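Local coordinates for protein LEOA (Escherichia coli, PDB 4AUR) that is a bacterial dynamin of enterotoxigenic E. coli that probably binds and hydrolyses GTP and carries a long helical domain, at residues Val53-Leu59 with Gln103-Thr109; Asp79-Ile83 with Tyr95-Leu100; Leu339-Leu343 with Leu503-Lys508. One frame throughout, in Å; residues are numbered along the deposited sequence.

Contact 1. Residues Val53-Leu59 with Gln103-Thr109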
# COMPACT_ATOMS: atom_id res chain seq x y z
N VAL A 53 -31.17 6.59 26.69
CA VAL A 53 -30.94 7.62 27.68
C VAL A 53 -29.89 7.13 28.66
O VAL A 53 -29.71 5.92 28.80
CB VAL A 53 -32.22 7.93 28.49
CG1 VAL A 53 -33.41 8.23 27.59
CG2 VAL A 53 -32.58 6.78 29.42
N LEU A 54 -29.24 8.06 29.35
CA LEU A 54 -28.24 7.71 30.36
C LEU A 54 -28.78 6.80 31.45
O LEU A 54 -29.81 7.07 32.04
CB LEU A 54 -27.70 8.97 31.04
CG LEU A 54 -26.67 8.75 32.13
CD1 LEU A 54 -25.47 7.96 31.66
CD2 LEU A 54 -26.20 10.09 32.64
N ARG A 55 -28.05 5.73 31.75
CA ARG A 55 -28.45 4.74 32.72
C ARG A 55 -27.32 4.48 33.70
O ARG A 55 -26.20 4.21 33.29
CB ARG A 55 -28.82 3.43 32.04
CG ARG A 55 -29.24 2.35 33.02
CD ARG A 55 -29.44 1.03 32.34
NE ARG A 55 -30.66 1.03 31.57
CZ ARG A 55 -30.99 0.12 30.67
NH1 ARG A 55 -30.17 -0.89 30.41
NH2 ARG A 55 -32.14 0.24 30.02
N ILE A 56 -27.64 4.55 34.99
CA ILE A 56 -26.68 4.32 36.05
C ILE A 56 -27.18 3.15 36.88
O ILE A 56 -28.33 3.13 37.29
CB ILE A 56 -26.54 5.54 36.97
CG1 ILE A 56 -26.46 6.81 36.17
CG2 ILE A 56 -25.29 5.44 37.83
CD1 ILE A 56 -27.81 7.49 36.02
N ALA A 57 -26.32 2.18 37.12
CA ALA A 57 -26.65 1.14 38.07
C ALA A 57 -26.09 1.57 39.40
O ALA A 57 -24.88 1.77 39.56
CB ALA A 57 -26.07 -0.18 37.64
N LEU A 58 -26.99 1.75 40.35
CA LEU A 58 -26.61 2.15 41.68
C LEU A 58 -26.57 0.94 42.58
O LEU A 58 -27.60 0.43 43.01
CB LEU A 58 -27.61 3.16 42.21
CG LEU A 58 -27.07 3.92 43.41
CD1 LEU A 58 -25.86 4.75 43.01
CD2 LEU A 58 -28.17 4.79 44.02
N LEU A 59 -25.35 0.50 42.86
CA LEU A 59 -25.10 -0.73 43.62
C LEU A 59 -24.49 -0.45 44.99
O LEU A 59 -23.68 0.47 45.14
CB LEU A 59 -24.14 -1.64 42.85
CG LEU A 59 -24.64 -2.03 41.48
CD1 LEU A 59 -23.65 -3.00 40.88
CD2 LEU A 59 -26.02 -2.65 41.61
N GLN A 103 -33.67 13.01 30.62
CA GLN A 103 -34.11 11.79 31.27
C GLN A 103 -32.91 10.93 31.65
O GLN A 103 -31.84 11.05 31.06
CB GLN A 103 -35.02 11.00 30.33
CG GLN A 103 -36.33 11.68 30.02
CD GLN A 103 -36.97 11.18 28.73
OE1 GLN A 103 -36.28 10.98 27.72
NE2 GLN A 103 -38.29 11.01 28.74
N CYS A 104 -33.08 10.06 32.64
CA CYS A 104 -32.11 9.01 32.88
C CYS A 104 -32.75 7.94 33.68
O CYS A 104 -33.69 8.19 34.37
CB CYS A 104 -30.85 9.51 33.61
SG CYS A 104 -31.02 9.93 35.37
N GLU A 105 -32.22 6.73 33.56
CA GLU A 105 -32.73 5.57 34.24
C GLU A 105 -31.78 5.22 35.39
O GLU A 105 -30.56 5.37 35.29
CB GLU A 105 -32.77 4.39 33.27
CG GLU A 105 -33.62 4.58 32.02
CD GLU A 105 -33.47 3.44 31.03
OE1 GLU A 105 -32.36 2.87 30.92
OE2 GLU A 105 -34.45 3.08 30.33
N ILE A 106 -32.33 4.74 36.50
CA ILE A 106 -31.51 4.36 37.63
C ILE A 106 -31.92 2.95 37.92
O ILE A 106 -33.04 2.72 38.30
CB ILE A 106 -31.73 5.29 38.84
CG1 ILE A 106 -31.17 6.67 38.50
CG2 ILE A 106 -31.04 4.74 40.08
CD1 ILE A 106 -31.62 7.80 39.38
N VAL A 107 -31.02 2.01 37.69
CA VAL A 107 -31.36 0.59 37.85
C VAL A 107 -30.72 0.10 39.12
O VAL A 107 -29.67 0.60 39.49
CB VAL A 107 -30.88 -0.26 36.67
CG1 VAL A 107 -31.60 0.15 35.41
CG2 VAL A 107 -29.38 -0.13 36.45
N ASP A 108 -31.33 -0.86 39.78
CA ASP A 108 -30.69 -1.46 40.97
C ASP A 108 -31.34 -2.81 41.27
O ASP A 108 -32.39 -3.15 40.74
CB ASP A 108 -30.78 -0.47 42.15
CG ASP A 108 -30.44 -1.09 43.50
OD1 ASP A 108 -29.27 -1.47 43.72
OD2 ASP A 108 -31.36 -1.16 44.36
N THR A 109 -30.68 -3.57 42.12
CA THR A 109 -31.17 -4.85 42.54
C THR A 109 -31.29 -4.83 44.06
O THR A 109 -30.39 -5.29 44.74
CB THR A 109 -30.14 -5.88 42.11
OG1 THR A 109 -28.84 -5.40 42.48
CG2 THR A 109 -30.16 -6.02 40.62
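Arg55 meets Glu105 side-on in a salt bridge, its NE and NH2 both bonding to one carboxylate oxygen: Glu105 OE1 lies 2.6 Å from Arg55 NE and 2.8 Å from Arg55 NH2. The two planar groups are nearly coplanar, 12° apart, and a bend in the arginine chain (chi3 -74°) turns the guanidinium edge back to the acid. The pair bridges neighbouring parallel strands, 54-59 and 104-108, in the central sheet of the GTPase domain. Here the backbone packs tightly, with Val107 N bonded to Ile56 O at 2.9 Å and Leu58 N to Val107 O at 3.0 Å. Beta-branched Ile56, Ile106 and Val107 suit extended chain. Little Ala57 takes Val107 CG2 at 3.5 Å from its CB, while helix 129-136 covers this face through Ile135 and Tyr134. On the other face Ile56, Leu58 and Ile106 lie under helix 66-74. The start of the ladder is more open: Val53, 3.6 Å by CG2 from Glu105 CG, is partly exposed like Glu105, and polar Gln103 suits its exposed place. At the far end Asp108 makes a salt bridge with Lys66 of the probable Walker A loop. The Asp-Thr sequence ending this strand is consistent with the start of a G3 (DxxG) motif. The Arg55-Glu105 pairing probably offsets part of the cost of burying the arginine, NH1 adding a weak hydrogen bond to Tyr134 O.

Contact 2. Residues Asp79-Ile83 with Tyr95-Leu100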
# COMPACT_ATOMS: atom_id res chain seq x y z
N ASP A 79 -36.65 13.83 46.50
CA ASP A 79 -38.08 14.13 46.32
C ASP A 79 -38.38 15.24 45.30
O ASP A 79 -39.47 15.26 44.73
CB ASP A 79 -38.77 14.42 47.66
CG ASP A 79 -39.52 13.19 48.21
OD1 ASP A 79 -40.31 12.58 47.45
OD2 ASP A 79 -39.31 12.86 49.39
N ASP A 80 -37.43 16.15 45.10
CA ASP A 80 -37.55 17.22 44.09
C ASP A 80 -37.59 16.68 42.66
O ASP A 80 -38.14 17.33 41.76
CB ASP A 80 -36.38 18.19 44.19
CG ASP A 80 -36.43 19.03 45.42
OD1 ASP A 80 -37.44 18.94 46.15
OD2 ASP A 80 -35.46 19.77 45.66
N MSE A 81 -37.00 15.50 42.48
CA MSE A 81 -37.11 14.74 41.23
C MSE A 81 -38.05 13.59 41.46
O MSE A 81 -37.79 12.47 41.03
CB MSE A 81 -35.72 14.32 40.73
CG MSE A 81 -34.86 13.62 41.77
SE MSE A 81 -33.06 13.21 41.05
CE MSE A 81 -32.62 12.15 42.65
N ASN A 82 -39.15 13.88 42.17
CA ASN A 82 -40.34 13.03 42.30
C ASN A 82 -40.11 11.53 42.07
O ASN A 82 -40.72 10.92 41.18
CB ASN A 82 -41.43 13.58 41.38
CG ASN A 82 -42.77 12.89 41.56
OD1 ASN A 82 -43.42 13.00 42.60
ND2 ASN A 82 -43.19 12.16 40.53
N ILE A 83 -39.23 10.96 42.88
CA ILE A 83 -38.97 9.51 42.86
C ILE A 83 -38.52 9.07 44.26
O ILE A 83 -37.96 9.86 45.03
CB ILE A 83 -37.97 9.14 41.73
CG1 ILE A 83 -38.51 7.99 40.87
CG2 ILE A 83 -36.57 8.84 42.27
CD1 ILE A 83 -39.62 8.38 39.91
N TYR A 95 -35.78 3.49 38.24
CA TYR A 95 -36.32 4.78 38.66
C TYR A 95 -35.96 5.79 37.58
O TYR A 95 -34.84 5.81 37.11
CB TYR A 95 -35.77 5.17 40.02
CG TYR A 95 -35.89 4.05 41.02
CD1 TYR A 95 -37.03 3.88 41.79
CD2 TYR A 95 -34.86 3.13 41.17
CE1 TYR A 95 -37.14 2.82 42.70
CE2 TYR A 95 -34.95 2.07 42.06
CZ TYR A 95 -36.08 1.91 42.83
OH TYR A 95 -36.11 0.85 43.73
N LYS A 96 -36.95 6.59 37.18
CA LYS A 96 -36.84 7.53 36.08
C LYS A 96 -37.16 8.94 36.61
O LYS A 96 -38.26 9.47 36.41
CB LYS A 96 -37.83 7.14 34.97
CG LYS A 96 -37.38 5.98 34.09
CD LYS A 96 -38.55 5.36 33.34
CE LYS A 96 -38.10 4.54 32.13
NZ LYS A 96 -37.44 5.36 31.07
N PRO A 97 -36.20 9.55 37.31
CA PRO A 97 -36.42 10.80 37.98
C PRO A 97 -36.87 11.90 37.04
O PRO A 97 -36.59 11.87 35.84
CB PRO A 97 -35.04 11.12 38.55
CG PRO A 97 -34.09 10.42 37.65
CD PRO A 97 -34.80 9.13 37.44
N GLU A 98 -37.57 12.89 37.61
CA GLU A 98 -38.24 13.92 36.84
C GLU A 98 -37.64 15.28 37.16
O GLU A 98 -36.84 15.39 38.07
CB GLU A 98 -39.74 13.88 37.11
CG GLU A 98 -40.43 12.65 36.51
CD GLU A 98 -41.87 12.45 37.00
OE1 GLU A 98 -42.45 13.38 37.60
OE2 GLU A 98 -42.42 11.34 36.77
N GLY A 99 -38.01 16.29 36.39
CA GLY A 99 -37.52 17.62 36.63
C GLY A 99 -36.02 17.75 36.52
O GLY A 99 -35.43 18.66 37.10
N LEU A 100 -35.39 16.85 35.78
CA LEU A 100 -33.95 16.89 35.51
C LEU A 100 -33.76 17.42 34.10
O LEU A 100 -34.71 17.39 33.32
CB LEU A 100 -33.36 15.49 35.62
CG LEU A 100 -32.95 14.99 37.00
CD1 LEU A 100 -32.78 13.48 36.96
CD2 LEU A 100 -31.66 15.65 37.45
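The connection between helix 66-74 and edge strand 93-95, where dynamin-family GTPases generally carry switch I, makes a type I beta turn from Asp79 to Asn82, and this turn sets Met81 and Asn82 against Pro97 and Glu98 of the loop leading to strand 104-108. Two polar links join the loops. Glu98 N points almost straight at Met81 O, but at 3.5 Å the bond is weak. Asn82 and Glu98 lie side by side, and Asn82 ND2 reaches Glu98 OE1 at 3.3 Å from above the carboxylate plane, 57° out of it, with amide and carboxylate planes 40° apart. Asparagine suits this spot because it tolerates the positive phi at the end of the turn and still carries a donor. Beneath lies the apolar part. Met81, a selenomethionine in the crystal, sets CG between its backbone N and carbonyl carbon (chi1 52°) and then runs extended, bringing SE to 3.8 Å from Pro97 CB and 4.1 Å from Leu100 CD1. Its unbranched chain can lie alongside Pro97 and meet that CB, and Pro97 itself rests on Cys104 and Ile106. Further on, Ile83 CG1 sits 4.0 Å from Tyr95 CB, at the edge of the tyrosine ring. Gly99 takes another positive-phi bend, and Lys76 binds its carbonyl oxygen. With the backbone bond weak by its length and the off-plane amide bond joining two exposed residues, the apolar contacts of Met81 probably carry much of the hold between these loops.

Contact 3. Residues Leu339-Leu343 with Leu503-Lys508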
# COMPACT_ATOMS: atom_id res chain seq x y z
N LEU A 339 42.39 4.19 -51.89
CA LEU A 339 42.63 3.31 -53.04
C LEU A 339 42.53 4.04 -54.39
O LEU A 339 43.33 3.79 -55.30
CB LEU A 339 41.66 2.13 -53.03
CG LEU A 339 41.89 0.99 -52.03
CD1 LEU A 339 40.72 0.05 -52.05
CD2 LEU A 339 43.15 0.21 -52.33
N MSE A 340 41.58 4.95 -54.52
CA MSE A 340 41.44 5.64 -55.80
C MSE A 340 42.62 6.59 -56.03
O MSE A 340 43.12 6.70 -57.13
CB MSE A 340 40.06 6.32 -55.96
CG MSE A 340 38.86 5.39 -56.16
SE MSE A 340 39.06 4.18 -57.70
CE MSE A 340 38.37 5.38 -59.11
N SER A 341 43.10 7.28 -55.01
CA SER A 341 44.21 8.21 -55.21
C SER A 341 45.55 7.48 -55.41
O SER A 341 46.52 8.06 -55.90
CB SER A 341 44.32 9.16 -54.03
OG SER A 341 44.81 8.44 -52.92
N GLN A 342 45.60 6.22 -55.01
CA GLN A 342 46.75 5.41 -55.27
C GLN A 342 46.74 4.97 -56.71
O GLN A 342 47.79 4.76 -57.30
CB GLN A 342 46.73 4.16 -54.40
CG GLN A 342 47.28 4.38 -53.02
CD GLN A 342 47.46 3.06 -52.32
OE1 GLN A 342 48.10 2.14 -52.85
NE2 GLN A 342 46.90 2.95 -51.13
N LEU A 343 45.55 4.80 -57.26
CA LEU A 343 45.42 4.27 -58.60
C LEU A 343 45.77 5.30 -59.63
O LEU A 343 46.52 5.00 -60.54
CB LEU A 343 44.00 3.78 -58.87
CG LEU A 343 43.73 3.27 -60.29
CD1 LEU A 343 44.73 2.22 -60.76
CD2 LEU A 343 42.33 2.67 -60.36
N LEU A 503 40.07 -1.25 -63.07
CA LEU A 503 40.30 -1.47 -61.66
C LEU A 503 39.38 -0.64 -60.82
O LEU A 503 38.89 -1.11 -59.81
CB LEU A 503 41.76 -1.19 -61.30
CG LEU A 503 42.77 -2.17 -61.91
CD1 LEU A 503 44.17 -1.76 -61.51
CD2 LEU A 503 42.48 -3.60 -61.49
N ALA A 504 39.13 0.58 -61.23
CA ALA A 504 38.12 1.41 -60.58
C ALA A 504 36.77 0.70 -60.46
O ALA A 504 36.19 0.70 -59.41
CB ALA A 504 37.95 2.71 -61.34
N LYS A 505 36.30 0.08 -61.53
CA LYS A 505 34.99 -0.53 -61.50
C LYS A 505 35.05 -1.62 -60.44
O LYS A 505 34.14 -1.77 -59.65
CB LYS A 505 34.61 -1.12 -62.88
CG LYS A 505 33.22 -0.75 -63.39
CD LYS A 505 33.22 0.62 -64.12
CE LYS A 505 31.85 1.34 -64.13
NZ LYS A 505 30.89 0.85 -65.17
N ILE A 506 36.16 -2.35 -60.42
CA ILE A 506 36.38 -3.37 -59.40
C ILE A 506 36.44 -2.80 -57.97
O ILE A 506 35.88 -3.36 -57.04
CB ILE A 506 37.67 -4.16 -59.70
CG1 ILE A 506 37.44 -5.03 -60.95
CG2 ILE A 506 38.08 -5.00 -58.50
CD1 ILE A 506 38.65 -5.76 -61.50
N ILE A 507 37.13 -1.68 -57.81
CA ILE A 507 37.31 -1.06 -56.51
C ILE A 507 35.99 -0.52 -55.98
O ILE A 507 35.66 -0.72 -54.82
CB ILE A 507 38.35 0.06 -56.61
CG1 ILE A 507 39.74 -0.57 -56.60
CG2 ILE A 507 38.22 1.03 -55.46
CD1 ILE A 507 40.86 0.39 -56.89
N LYS A 508 35.25 0.16 -56.83
CA LYS A 508 34.02 0.81 -56.44
C LYS A 508 32.93 -0.18 -56.12
O LYS A 508 32.21 -0.00 -55.16
CB LYS A 508 33.53 1.73 -57.54
CG LYS A 508 34.35 2.99 -57.67
CD LYS A 508 33.84 3.93 -58.75
CE LYS A 508 34.42 5.33 -58.52
NZ LYS A 508 34.56 6.16 -59.75
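The backbone bond from Ile507 N to Leu503 O, 2.7 Å long, closes the helical turn that presents Leu503 and Ile507 together toward Leu339 and Leu343. Between the two helices the contact is apolar. Leu343, with CG anti to its backbone N (chi1 177°), extends across so that CD2 lies 4.0 Å from Leu503 CB and 3.9 Å from Ala504 N, while CD1 faces the CD1 methyl of Leu503. Leucine fits here because its two branches can touch neighbouring sites at once. Ile507 CD1 approaches Leu339 CB at 4.3 Å. These residues join the helices 275-343 and 489-518 of the dynamin-like helical domain, whose segments run antiparallel at 170° with axes 10.9 Å apart. The long, flexible Met340 spans the gap to the small Ala504. A selenomethionine in the crystal, it folds at chi2 and again at chi3 (-86°), which brings CE to 3.5 Å from Ala504 CB and SE to 4.0 Å from Ile507 CG2. The Met340 and Ile507 side chains slide past each other in opposite directions. At the more open margin Lys508 runs out extended and crosses Met340 at about a right angle, and only its tip, CE and NZ, reaches the selenomethionine methyl, NZ lying 3.9 Å from Met340 CE. Helix 351-359 covers another side, setting Phe354 against both Leu503 and Ile507.

From the N terminus, the chain enters the GTPase sheet at 53-59, passes the probable P-loop and helix 66-74, and returns at 103-109, where contact 1 closes the excursion. Contact 2 is nested inside that excursion: 79-83 and 95-100 close a smaller loop containing edge strand 93-95. The two contacts touch: Tyr95 O lies 2.8 Å from Ile106 N, a probable hydrogen bond joining strand 93-95 to strand 104-108, on which loop 95-100 also packs, while contact 2 links 79-83 to that loop. Contact 3 follows in series, bringing 503-508 back to 339-343 after 159 intervening residues. It joins two helices on the opposite side of the chain's centre, with nearest atoms about 104 Å from contact 1.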